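Local coordinates for protein L-2,4-diaminobutyric acid acetyltransferase (Geobacillus sp., PDB 6SLL) that catalyses the transfer of an acetyl group from acetyl-coenzyme A to L-2,4-diaminobutyric acid, a step in the biosynthesis of the chemical chaperone ectoine, at residues 20-25 with 63-68; 72-77 with 89-94. All coordinates share one frame; numbering follows the deposited sequence. Where two conformers were deposited one is given.

Interaction 1: residues 20-25 with 63-68; sequences VYRRPE and IAEHEG
Glu65 OE1 is held by two donors: Arg22 NE at 2.8 Å on a nearly straight path (172°), and a water whose other, weak, bond goes to Val20 O. The salt bridge is doubled side-on by Arg22 NH2, 2.9 Å from Glu65 OE2. Both oxygens lie in the guanidinium plane, yet the arginine meets each from above the carboxylate, since the two planes are turned 62° apart. With CG wedged between the backbone N and carbonyl carbon (chi1 61°) and the chain then extended, Arg22 runs beside Ile63, whose CG2 lies over one face of the guanidinium, toward its rim. Arg22 NH1 turns the other way, to Arg23 O (3.1 Å) and to Asp28 in a second salt bridge, which limits rotation of the group. Beneath these side chains, edge strand 20-22 pairs antiparallel with 62-66 at the border of the GNAT sheet. Val20 and Glu65 form one hydrogen-bonded pair, Arg22 and Ile63 the next, where Ile63 N donates to Arg22 O at 2.8 Å. Between them Tyr21 and Ala64 face the sheet's other side: Tyr21 CE1 lies 3.7 Å from Ala64 CB, and the ring rests on helix 102-112. Past the strand end, Pro24 CB packs on Ile63 CD1 at 3.6 Å.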
ATOM      1  N   VAL B  20       8.073  22.680   7.872  1.00 15.13           N
ATOM      2  CA  VAL B  20       8.881  21.653   8.487  1.00 15.98           C
ATOM      3  C   VAL B  20       8.542  20.290   7.848  1.00 12.62           C
ATOM      4  O   VAL B  20       7.423  19.985   7.514  1.00 14.52           O
ATOM      5  CB  VAL B  20       8.885  21.774   9.912  1.00 23.11           C
ATOM      6  CG1 VAL B  20       9.405  23.073  10.477  1.00 31.33           C
ATOM      7  CG2 VAL B  20       7.589  21.582  10.389  1.00 26.78           C
ATOM      8  N   TYR B  21       9.616  19.498   7.754  1.00 12.22           N
ATOM      9  CA  TYR B  21       9.583  18.204   7.033  1.00 13.64           C
ATOM     10  C   TYR B  21       9.865  17.086   7.981  1.00 14.39           C
ATOM     11  O   TYR B  21      10.862  17.200   8.775  1.00 19.36           O
ATOM     12  CB  TYR B  21      10.587  18.221   5.867  1.00 13.87           C
ATOM     13  CG  TYR B  21      10.221  19.301   4.826  1.00 12.41           C
ATOM     14  CD1 TYR B  21       9.325  19.027   3.796  1.00 12.90           C
ATOM     15  CD2 TYR B  21      10.775  20.557   4.901  1.00 13.24           C
ATOM     16  CE1 TYR B  21       8.989  19.984   2.876  1.00 12.60           C
ATOM     17  CE2 TYR B  21      10.373  21.531   4.017  1.00 13.98           C
ATOM     18  CZ  TYR B  21       9.499  21.266   2.971  1.00 12.05           C
ATOM     19  OH  TYR B  21       9.088  22.176   2.072  1.00 12.91           O
ATOM     20  N   ARG B  22       9.135  16.001   7.935  1.00 12.12           N
ATOM     21  CA  ARG B  22       9.374  14.889   8.859  1.00 12.22           C
ATOM     22  C   ARG B  22       8.758  13.605   8.227  1.00 11.18           C
ATOM     23  O   ARG B  22       7.938  13.662   7.358  1.00 12.29           O
ATOM     24  CB  ARG B  22       8.707  15.096  10.224  1.00 13.44           C
ATOM     25  CG  ARG B  22       7.204  15.211  10.182  1.00 13.74           C
ATOM     26  CD  ARG B  22       6.628  15.449  11.537  1.00 15.99           C
ATOM     27  NE  ARG B  22       5.146  15.708  11.473  1.00 15.49           N
ATOM     28  CZ  ARG B  22       4.194  14.758  11.469  1.00 13.96           C
ATOM     29  NH1 ARG B  22       4.552  13.476  11.410  1.00 14.42           N
ATOM     30  NH2 ARG B  22       2.939  15.077  11.411  1.00 14.87           N
ATOM     31  N   ARG B  23       9.153  12.459   8.773  1.00 13.21           N
ATOM     32  CA  ARG B  23       8.450  11.263   8.366  0.70 12.92           C
ATOM     33  C   ARG B  23       7.078  11.176   9.041  1.00 12.39           C
ATOM     34  O   ARG B  23       6.855  11.722  10.169  1.00 13.87           O
ATOM     35  CB  ARG B  23       9.306   9.993   8.604  0.70 16.59           C
ATOM     36  CG  ARG B  23       9.278   9.608  10.046  0.70 21.07           C
ATOM     37  CD  ARG B  23      10.169   8.301  10.245  0.70 20.56           C
ATOM     38  NE  ARG B  23      11.561   8.310   9.534  0.70 26.49           N
ATOM     39  CZ  ARG B  23      12.732   8.951   9.732  0.70 45.27           C
ATOM     40  NH1 ARG B  23      12.672   9.501  10.583  1.00 54.20           N
ATOM     41  NH2 ARG B  23      13.964   9.206   9.164  1.00 54.26           N
ATOM     42  N   PRO B  24       6.141  10.565   8.376  1.00 11.75           N
ATOM     43  CA  PRO B  24       4.822  10.387   9.002  1.00 11.44           C
ATOM     44  C   PRO B  24       4.831   9.351  10.075  1.00 10.65           C
ATOM     45  O   PRO B  24       5.801   8.568  10.179  1.00 12.26           O
ATOM     46  CB  PRO B  24       3.952   9.944   7.822  1.00 12.10           C
ATOM     47  CG  PRO B  24       4.883   9.180   6.941  1.00 12.76           C
ATOM     48  CD  PRO B  24       6.212   9.971   7.041  1.00 12.47           C
ATOM     49  N   GLU B  25       3.749   9.282  10.814  1.00 11.13           N
ATOM     50  CA  GLU B  25       3.469   8.260  11.793  1.00 11.95           C
ATOM     51  C   GLU B  25       2.044   7.735  11.514  1.00 10.96           C
ATOM     52  O   GLU B  25       1.274   8.413  10.838  1.00 11.28           O
ATOM     53  CB  GLU B  25       3.629   8.788  13.209  1.00 14.31           C
ATOM     54  CG  GLU B  25       4.954   9.513  13.416  1.00 19.66           C
ATOM     55  CD  GLU B  25       6.066   8.517  13.488  1.00 28.61           C
ATOM     56  OE1 GLU B  25       5.812   7.268  13.728  1.00 37.68           O
ATOM     57  OE2 GLU B  25       7.218   8.913  13.311  1.00 35.94           O
ATOM     58  N   ILE B  63       6.251  13.995   5.192  1.00  9.79           N
ATOM     59  CA  ILE B  63       5.221  15.030   5.460  1.00 10.63           C
ATOM     60  C   ILE B  63       5.829  16.386   5.500  1.00  9.95           C
ATOM     61  O   ILE B  63       6.958  16.550   5.964  1.00 11.71           O
ATOM     62  CB  ILE B  63       4.543  14.717   6.862  1.00 13.18           C
ATOM     63  CG1 ILE B  63       3.383  13.687   6.636  1.00 18.32           C
ATOM     64  CG2 ILE B  63       4.038  15.970   7.599  1.00 15.04           C
ATOM     65  CD1 ILE B  63       2.624  13.318   7.822  1.00 20.40           C
ATOM     66  N   ALA B  64       5.067  17.359   5.018  1.00 10.10           N
ATOM     67  CA  ALA B  64       5.361  18.774   5.211  1.00 10.25           C
ATOM     68  C   ALA B  64       4.274  19.404   6.005  1.00  9.89           C
ATOM     69  O   ALA B  64       3.079  19.183   5.777  1.00 10.20           O
ATOM     70  CB  ALA B  64       5.452  19.478   3.850  1.00 11.08           C
ATOM     71  N   GLU B  65       4.681  20.205   7.021  1.00 11.05           N
ATOM     72  CA  GLU B  65       3.732  20.902   7.892  1.00 11.92           C
ATOM     73  C   GLU B  65       4.043  22.396   7.914  1.00 12.17           C
ATOM     74  O   GLU B  65       5.229  22.771   7.875  1.00 13.95           O
ATOM     75  CB  GLU B  65       3.800  20.419   9.291  1.00 14.92           C
ATOM     76  CG  GLU B  65       3.137  19.138   9.429  1.00 16.53           C
ATOM     77  CD  GLU B  65       3.416  18.403  10.800  1.00 17.91           C
ATOM     78  OE1 GLU B  65       4.512  18.443  11.238  1.00 22.84           O
ATOM     79  OE2 GLU B  65       2.494  17.895  11.402  1.00 20.49           O
ATOM     80  N   HIS B  66       3.021  23.197   7.988  1.00 12.53           N
ATOM     81  CA  HIS B  66       3.192  24.668   8.075  1.00 13.91           C
ATOM     82  C   HIS B  66       2.199  25.168   9.091  1.00 14.58           C
ATOM     83  O   HIS B  66       0.992  24.940   8.953  1.00 15.05           O
ATOM     84  CB  HIS B  66       2.989  25.292   6.732  1.00 15.52           C
ATOM     85  CG  HIS B  66       3.150  26.823   6.785  1.00 15.03           C
ATOM     86  ND1 HIS B  66       2.081  27.640   6.627  1.00 20.68           N
ATOM     87  CD2 HIS B  66       4.230  27.599   6.931  1.00 17.98           C
ATOM     88  CE1 HIS B  66       2.511  28.883   6.773  1.00 22.11           C
ATOM     89  NE2 HIS B  66       3.807  28.876   6.894  1.00 20.35           N
ATOM     90  N   GLU B  67       2.685  25.822  10.153  1.00 15.39           N
ATOM     91  CA  GLU B  67       1.889  26.409  11.179  1.00 18.36           C
ATOM     92  C   GLU B  67       0.869  25.395  11.680  1.00 18.14           C
ATOM     93  O   GLU B  67      -0.289  25.720  11.953  1.00 19.32           O
ATOM     94  CB  GLU B  67       1.274  27.724  10.707  1.00 19.67           C
ATOM     95  CG  GLU B  67       2.352  28.818  10.499  1.00 23.25           C
ATOM     96  CD  GLU B  67       1.835  30.174  10.130  1.00 27.38           C
ATOM     97  OE1 GLU B  67       0.665  30.235   9.657  1.00 33.64           O
ATOM     98  OE2 GLU B  67       2.764  31.064  10.178  1.00 31.34           O
ATOM     99  N   GLY B  68       1.348  24.154  11.834  1.00 18.08           N
ATOM    100  CA  GLY B  68       0.526  23.073  12.431  1.00 20.97           C
ATOM    101  C   GLY B  68      -0.335  22.241  11.569  1.00 21.71           C
ATOM    102  O   GLY B  68      -0.938  21.320  12.058  1.00 29.05           O
TER
HETATM  103  O   HOH W   1       6.953  18.364   9.761  1.00 27.52           O

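Interaction 2: residues 72-77 with 89-94; sequences GFISAF and WQVAVA. With COA (coenzyme A), chain F; DAB (2,4-diaminobutyric acid), chain G.
The central antiparallel hairpin of the GNAT sheet, strands 69-78 and 85-93, presents its second strand to the substrate DAB and to coenzyme A. Pairing is regular at Phe73 and Ala92, bonded in both directions; Phe73 N lies 2.9 Å from Ala92 O. Beside it Ile74 and Val91 lie alongside each other, CG1 to CG1, with Ile74 packed against helix 102-112, while the far side of Val91 CG1 meets the gem-dimethyl end of the coenzyme's pantetheine.

The regularity breaks at Trp89. Its backbone (phi -89°, psi -67°) makes a beta bulge, the feature familiar from this strand in GNAT enzymes, with Trp89 and Gln90 both opposite Ser75. Trp89 N reaches Ser75 O at 2.8 Å, but Gln90 N is met by the serine hydroxyl, Ser75 OG, at 3.0 Å; the OG is set between backbone N and carbonyl carbon, which brings it over to the facing strand. The bulge turns Trp89 O out of the pairing, and it accepts from DAB ND at 2.9 Å.

The carboxylate of DAB is held by Gln90 NE2, 3.0 Å from OXT and close to straight (163°), whereas Trp89 NE1 reaches the other oxygen only weakly, at the indole edge. Gln90 is itself fixed: NE2 also donates to Asp43 O, and OE1 bonds to Tyr50 OH. A water centred over one indole face joins Gln90 OE1 to Ser75 OG, which lies 2.7 Å from it, a second shell behind the substrate. From the second subunit Tyr48 meets the indole, bringing the dimer interface next to this pocket. Where the strand ends, Val93 N donates to O9P of coenzyme A at 3.0 Å, and Val93 CG2 approaches COA O4A of the pyrophosphate.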
ATOM      1  N   GLY B  72       1.756  18.878   2.923  1.00  9.33           N
ATOM      2  CA  GLY B  72       2.345  18.047   1.878  1.00  8.44           C
ATOM      3  C   GLY B  72       2.523  16.663   2.359  1.00  8.44           C
ATOM      4  O   GLY B  72       2.747  16.389   3.559  1.00  9.12           O
ATOM      5  N   PHE B  73       2.507  15.724   1.408  1.00  8.15           N
ATOM      6  CA  PHE B  73       2.757  14.275   1.701  1.00  8.07           C
ATOM      7  C   PHE B  73       3.358  13.668   0.456  1.00  8.36           C
ATOM      8  O   PHE B  73       2.933  13.943  -0.680  1.00  9.30           O
ATOM      9  CB  PHE B  73       1.449  13.583   2.064  1.00  9.21           C
ATOM     10  CG  PHE B  73       1.567  12.100   2.308  1.00  8.70           C
ATOM     11  CD1 PHE B  73       2.132  11.633   3.451  1.00  9.62           C
ATOM     12  CD2 PHE B  73       1.017  11.195   1.433  1.00  9.38           C
ATOM     13  CE1 PHE B  73       2.183  10.282   3.729  1.00 10.33           C
ATOM     14  CE2 PHE B  73       1.030   9.835   1.664  1.00 10.10           C
ATOM     15  CZ  PHE B  73       1.620   9.384   2.824  1.00  9.79           C
ATOM     16  N   ILE B  74       4.312  12.763   0.696  1.00  7.96           N
ATOM     17  CA  ILE B  74       4.773  11.781  -0.321  1.00  8.18           C
ATOM     18  C   ILE B  74       4.740  10.437   0.273  1.00  8.21           C
ATOM     19  O   ILE B  74       5.366  10.170   1.330  1.00  9.87           O
ATOM     20  CB  ILE B  74       6.202  12.110  -0.872  1.00  9.62           C
ATOM     21  CG1 ILE B  74       6.282  13.392  -1.442  1.00 11.30           C
ATOM     22  CG2 ILE B  74       6.583  10.998  -1.873  1.00 11.86           C
ATOM     23  CD1 ILE B  74       7.591  13.699  -2.104  1.00 14.18           C
ATOM     24  N   SER B  75       4.102   9.474  -0.430  1.00  8.73           N
ATOM     25  CA  SER B  75       4.227   8.073  -0.106  1.00  8.85           C
ATOM     26  C   SER B  75       5.149   7.381  -1.122  1.00  8.47           C
ATOM     27  O   SER B  75       5.072   7.631  -2.339  1.00  9.40           O
ATOM     28  CB  SER B  75       2.903   7.391  -0.119  1.00  9.78           C
ATOM     29  OG  SER B  75       2.179   7.630  -1.306  1.00  9.76           O
ATOM     30  N   ALA B  76       6.002   6.491  -0.611  1.00  8.20           N
ATOM     31  CA  ALA B  76       6.866   5.719  -1.480  1.00  7.96           C
ATOM     32  C   ALA B  76       7.225   4.477  -0.753  1.00  8.58           C
ATOM     33  O   ALA B  76       7.120   4.326   0.466  1.00  8.72           O
ATOM     34  CB  ALA B  76       8.132   6.510  -1.819  1.00  9.69           C
ATOM     35  N   PHE B  77       7.784   3.490  -1.508  1.00  8.60           N
ATOM     36  CA  PHE B  77       8.280   2.218  -0.957  1.00  9.15           C
ATOM     37  C   PHE B  77       9.329   1.663  -1.860  1.00  9.37           C
ATOM     38  O   PHE B  77       9.295   1.905  -3.095  1.00 10.07           O
ATOM     39  CB  PHE B  77       7.157   1.204  -0.675  1.00  9.30           C
ATOM     40  CG  PHE B  77       6.338   0.879  -1.896  1.00  9.68           C
ATOM     41  CD1 PHE B  77       6.758  -0.020  -2.868  1.00 10.29           C
ATOM     42  CD2 PHE B  77       5.135   1.504  -2.117  1.00 11.27           C
ATOM     43  CE1 PHE B  77       6.008  -0.262  -4.020  1.00 12.31           C
ATOM     44  CE2 PHE B  77       4.377   1.222  -3.252  1.00 12.03           C
ATOM     45  CZ  PHE B  77       4.791   0.353  -4.206  1.00 12.47           C
ATOM     46  N   TRP B  89       4.408   6.753  -4.919  1.00  8.31           N
ATOM     47  CA  TRP B  89       3.001   6.471  -5.084  1.00  8.32           C
ATOM     48  C   TRP B  89       2.203   7.725  -5.203  1.00  8.70           C
ATOM     49  O   TRP B  89       1.644   7.999  -6.295  1.00 10.95           O
ATOM     50  CB  TRP B  89       2.553   5.542  -3.962  1.00  8.78           C
ATOM     51  CG  TRP B  89       1.136   5.074  -4.015  1.00  8.95           C
ATOM     52  CD1 TRP B  89       0.146   5.373  -4.934  1.00 10.46           C
ATOM     53  CD2 TRP B  89       0.540   4.179  -3.064  1.00  9.64           C
ATOM     54  NE1 TRP B  89      -0.989   4.724  -4.551  1.00 11.44           N
ATOM     55  CE2 TRP B  89      -0.789   4.006  -3.410  1.00 11.24           C
ATOM     56  CE3 TRP B  89       1.033   3.542  -1.950  1.00 11.03           C
ATOM     57  CZ2 TRP B  89      -1.644   3.181  -2.710  1.00 13.38           C
ATOM     58  CZ3 TRP B  89       0.183   2.683  -1.239  1.00 14.01           C
ATOM     59  CH2 TRP B  89      -1.137   2.546  -1.628  1.00 15.07           C
ATOM     60  N   GLN B  90       2.089   8.550  -4.153  1.00  8.21           N
ATOM     61  CA  GLN B  90       1.302   9.797  -4.224  1.00  8.20           C
ATOM     62  C   GLN B  90       2.157  10.954  -3.721  1.00  8.45           C
ATOM     63  O   GLN B  90       2.815  10.833  -2.674  1.00 10.12           O
ATOM     64  CB  GLN B  90      -0.001   9.687  -3.404  1.00  8.83           C
ATOM     65  CG  GLN B  90      -0.950   8.652  -3.979  1.00  9.29           C
ATOM     66  CD  GLN B  90      -2.267   8.553  -3.272  1.00  9.44           C
ATOM     67  OE1 GLN B  90      -2.317   8.357  -2.064  1.00 10.77           O
ATOM     68  NE2 GLN B  90      -3.338   8.700  -4.013  1.00 10.08           N
ATOM     69  N   VAL B  91       2.072  12.064  -4.429  1.00  8.62           N
ATOM     70  CA  VAL B  91       2.630  13.344  -4.001  1.00  8.87           C
ATOM     71  C   VAL B  91       1.521  14.345  -3.949  1.00  8.70           C
ATOM     72  O   VAL B  91       0.874  14.550  -5.013  1.00 10.07           O
ATOM     73  CB  VAL B  91       3.792  13.803  -4.905  1.00 10.33           C
ATOM     74  CG1 VAL B  91       4.392  15.075  -4.414  1.00 12.15           C
ATOM     75  CG2 VAL B  91       4.806  12.739  -5.218  1.00 12.43           C
ATOM     76  N   ALA B  92       1.326  15.005  -2.846  1.00  8.96           N
ATOM     77  CA  ALA B  92       0.240  16.012  -2.720  1.00  9.20           C
ATOM     78  C   ALA B  92       0.755  17.222  -1.959  1.00  9.17           C
ATOM     79  O   ALA B  92       1.414  17.039  -0.924  1.00  8.98           O
ATOM     80  CB  ALA B  92      -0.928  15.400  -1.931  1.00 11.22           C
ATOM     81  N   VAL B  93       0.370  18.409  -2.430  1.00  9.28           N
ATOM     82  CA  VAL B  93       0.568  19.624  -1.644  1.00  9.45           C
ATOM     83  C   VAL B  93      -0.793  20.319  -1.635  1.00 10.45           C
ATOM     84  O   VAL B  93      -1.496  20.439  -2.661  1.00 10.65           O
ATOM     85  CB  VAL B  93       1.682  20.490  -2.257  1.00 10.39           C
ATOM     86  CG1 VAL B  93       1.747  21.882  -1.638  1.00 11.42           C
ATOM     87  CG2 VAL B  93       3.038  19.783  -2.134  1.00 10.39           C
ATOM     88  N   ALA B  94      -1.193  20.820  -0.477  1.00 10.68           N
ATOM     89  CA  ALA B  94      -2.452  21.540  -0.305  1.00 11.84           C
ATOM     90  C   ALA B  94      -2.472  22.727  -1.258  1.00 11.95           C
ATOM     91  O   ALA B  94      -1.484  23.441  -1.433  1.00 11.69           O
ATOM     92  CB  ALA B  94      -2.555  22.032   1.133  1.00 13.12           C
TER
HETATM   93  N1A COA F 201       2.350  25.936 -12.999  1.00 16.50           N
HETATM   94  C2A COA F 201       3.588  25.844 -13.505  1.00 17.35           C
HETATM   95  N3A COA F 201       4.635  25.182 -13.006  1.00 16.74           N
HETATM   96  C4A COA F 201       4.352  24.585 -11.815  1.00 15.18           C
HETATM   97  C5A COA F 201       3.095  24.594 -11.223  1.00 13.04           C
HETATM   98  C6A COA F 201       2.037  25.293 -11.839  1.00 15.02           C
HETATM   99  N6A COA F 201       0.831  25.410 -11.366  1.00 16.39           N
HETATM  100  N7A COA F 201       3.192  23.941 -10.002  1.00 13.74           N
HETATM  101  C8A COA F 201       4.432  23.483  -9.922  1.00 13.31           C
HETATM  102  N9A COA F 201       5.140  23.830 -11.025  1.00 14.71           N
HETATM  103  C1B COA F 201       6.468  23.483 -11.289  1.00 17.17           C
HETATM  104  C2B COA F 201       7.471  24.355 -10.524  1.00 16.92           C
HETATM  105  O2B COA F 201       7.756  25.523 -11.217  1.00 21.27           O
HETATM  106  C3B COA F 201       8.578  23.336 -10.328  1.00 19.78           C
HETATM  107  O3B COA F 201       9.237  23.153 -11.651  1.00 26.06           O
HETATM  108  P3B COA F 201      10.679  23.828 -11.968  1.00 29.43           P
HETATM  109  O7A COA F 201      11.561  22.931 -11.072  1.00 42.98           O
HETATM  110  O8A COA F 201      10.798  23.757 -13.499  1.00 34.22           O
HETATM  111  O9A COA F 201      10.867  25.160 -11.079  1.00 54.54           O
HETATM  112  C4B COA F 201       7.826  22.050 -10.111  1.00 18.66           C
HETATM  113  O4B COA F 201       6.623  22.139 -10.833  1.00 17.83           O
HETATM  114  C5B COA F 201       7.729  21.754  -8.612  1.00 17.03           C
HETATM  115  O5B COA F 201       7.118  22.876  -7.930  1.00 13.40           O
HETATM  116  P1A COA F 201       6.740  22.847  -6.386  1.00 12.41           P
HETATM  117  O1A COA F 201       6.439  24.233  -5.979  1.00 12.95           O
HETATM  118  O2A COA F 201       7.725  22.058  -5.610  1.00 13.35           O
HETATM  119  O3A COA F 201       5.359  22.020  -6.486  1.00 11.10           O
HETATM  120  P2A COA F 201       4.138  22.080  -5.433  1.00 11.20           P
HETATM  121  O4A COA F 201       4.651  22.114  -4.046  1.00 10.51           O
HETATM  122  O5A COA F 201       3.201  23.169  -5.849  1.00 12.20           O
HETATM  123  O6A COA F 201       3.482  20.683  -5.645  1.00 10.67           O
HETATM  124  CBP COA F 201       2.150  19.075  -6.846  1.00 11.28           C
HETATM  125  CCP COA F 201       3.284  20.062  -6.937  1.00 11.48           C
HETATM  126  CDP COA F 201       2.130  18.255  -8.170  1.00 12.96           C
HETATM  127  CEP COA F 201       2.372  18.161  -5.695  1.00 11.97           C
HETATM  128  CAP COA F 201       0.842  19.914  -6.659  1.00 12.29           C
HETATM  129  OAP COA F 201       0.622  20.675  -7.877  1.00 14.45           O
HETATM  130  C9P COA F 201      -0.393  19.141  -6.354  1.00 12.97           C
HETATM  131  O9P COA F 201      -0.581  18.499  -5.305  1.00 12.30           O
HETATM  132  N8P COA F 201      -1.316  19.205  -7.350  0.70 12.31           N
HETATM  133  C7P COA F 201      -2.572  18.636  -7.391  0.70 14.17           C
HETATM  134  C6P COA F 201      -3.599  19.538  -8.251  0.70 14.58           C
HETATM  135  C5P COA F 201      -3.449  19.362  -9.725  0.70 12.74           C
HETATM  136  O5P COA F 201      -2.276  19.449 -10.233  0.70 13.74           O
HETATM  137  N4P COA F 201      -4.431  19.254 -10.426  0.70 15.56           N
HETATM  138  C3P COA F 201      -4.372  19.120 -11.942  0.70 18.68           C
HETATM  139  C2P COA F 201      -5.964  18.748 -12.461  0.70 18.95           C
HETATM  140  S1P COA F 201      -6.869  20.263 -12.368  0.60 17.77           S
HETATM  141  N   DAB G 202      -3.387   8.376  -9.577  1.00 13.99           N
HETATM  142  CA  DAB G 202      -2.540   7.456  -8.758  1.00 11.16           C
HETATM  143  C   DAB G 202      -2.861   7.713  -7.302  1.00 10.71           C
HETATM  144  O   DAB G 202      -2.463   6.863  -6.514  1.00 12.18           O
HETATM  145  CB  DAB G 202      -1.048   7.648  -9.052  1.00 11.46           C
HETATM  146  CG  DAB G 202      -0.463   8.945  -8.590  1.00 11.84           C
HETATM  147  ND  DAB G 202       0.990   8.981  -8.936  1.00 12.68           N
HETATM  148  OXT DAB G 202      -3.456   8.731  -6.967  1.00 12.27           O
HETATM  149  O   HOH W   2      -0.347   6.711  -1.040  1.00 11.32           O

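Interaction 1 lies at the sheet margin and interaction 2 close to the centre of the folded chain, their centres 12 Å apart. Strand 62-66 pairs with 20-22 on one side and with 69-78 on the other, where Ala64 N lies 2.9 Å from Gly72 O, a probable hydrogen bond. On one face Ile63 CG1 packs 4.0 Å from Phe73 CD1; on the other, Tyr21, Ile74 and Val93 all touch Met106 of helix 102-112. Only interaction 2 contacts the ligands; the side chain of Tyr21 stays about 8 Å from coenzyme A. In this complex COA S1P is 14.2 Å from DAB ND, so the thiol is not poised at the amine.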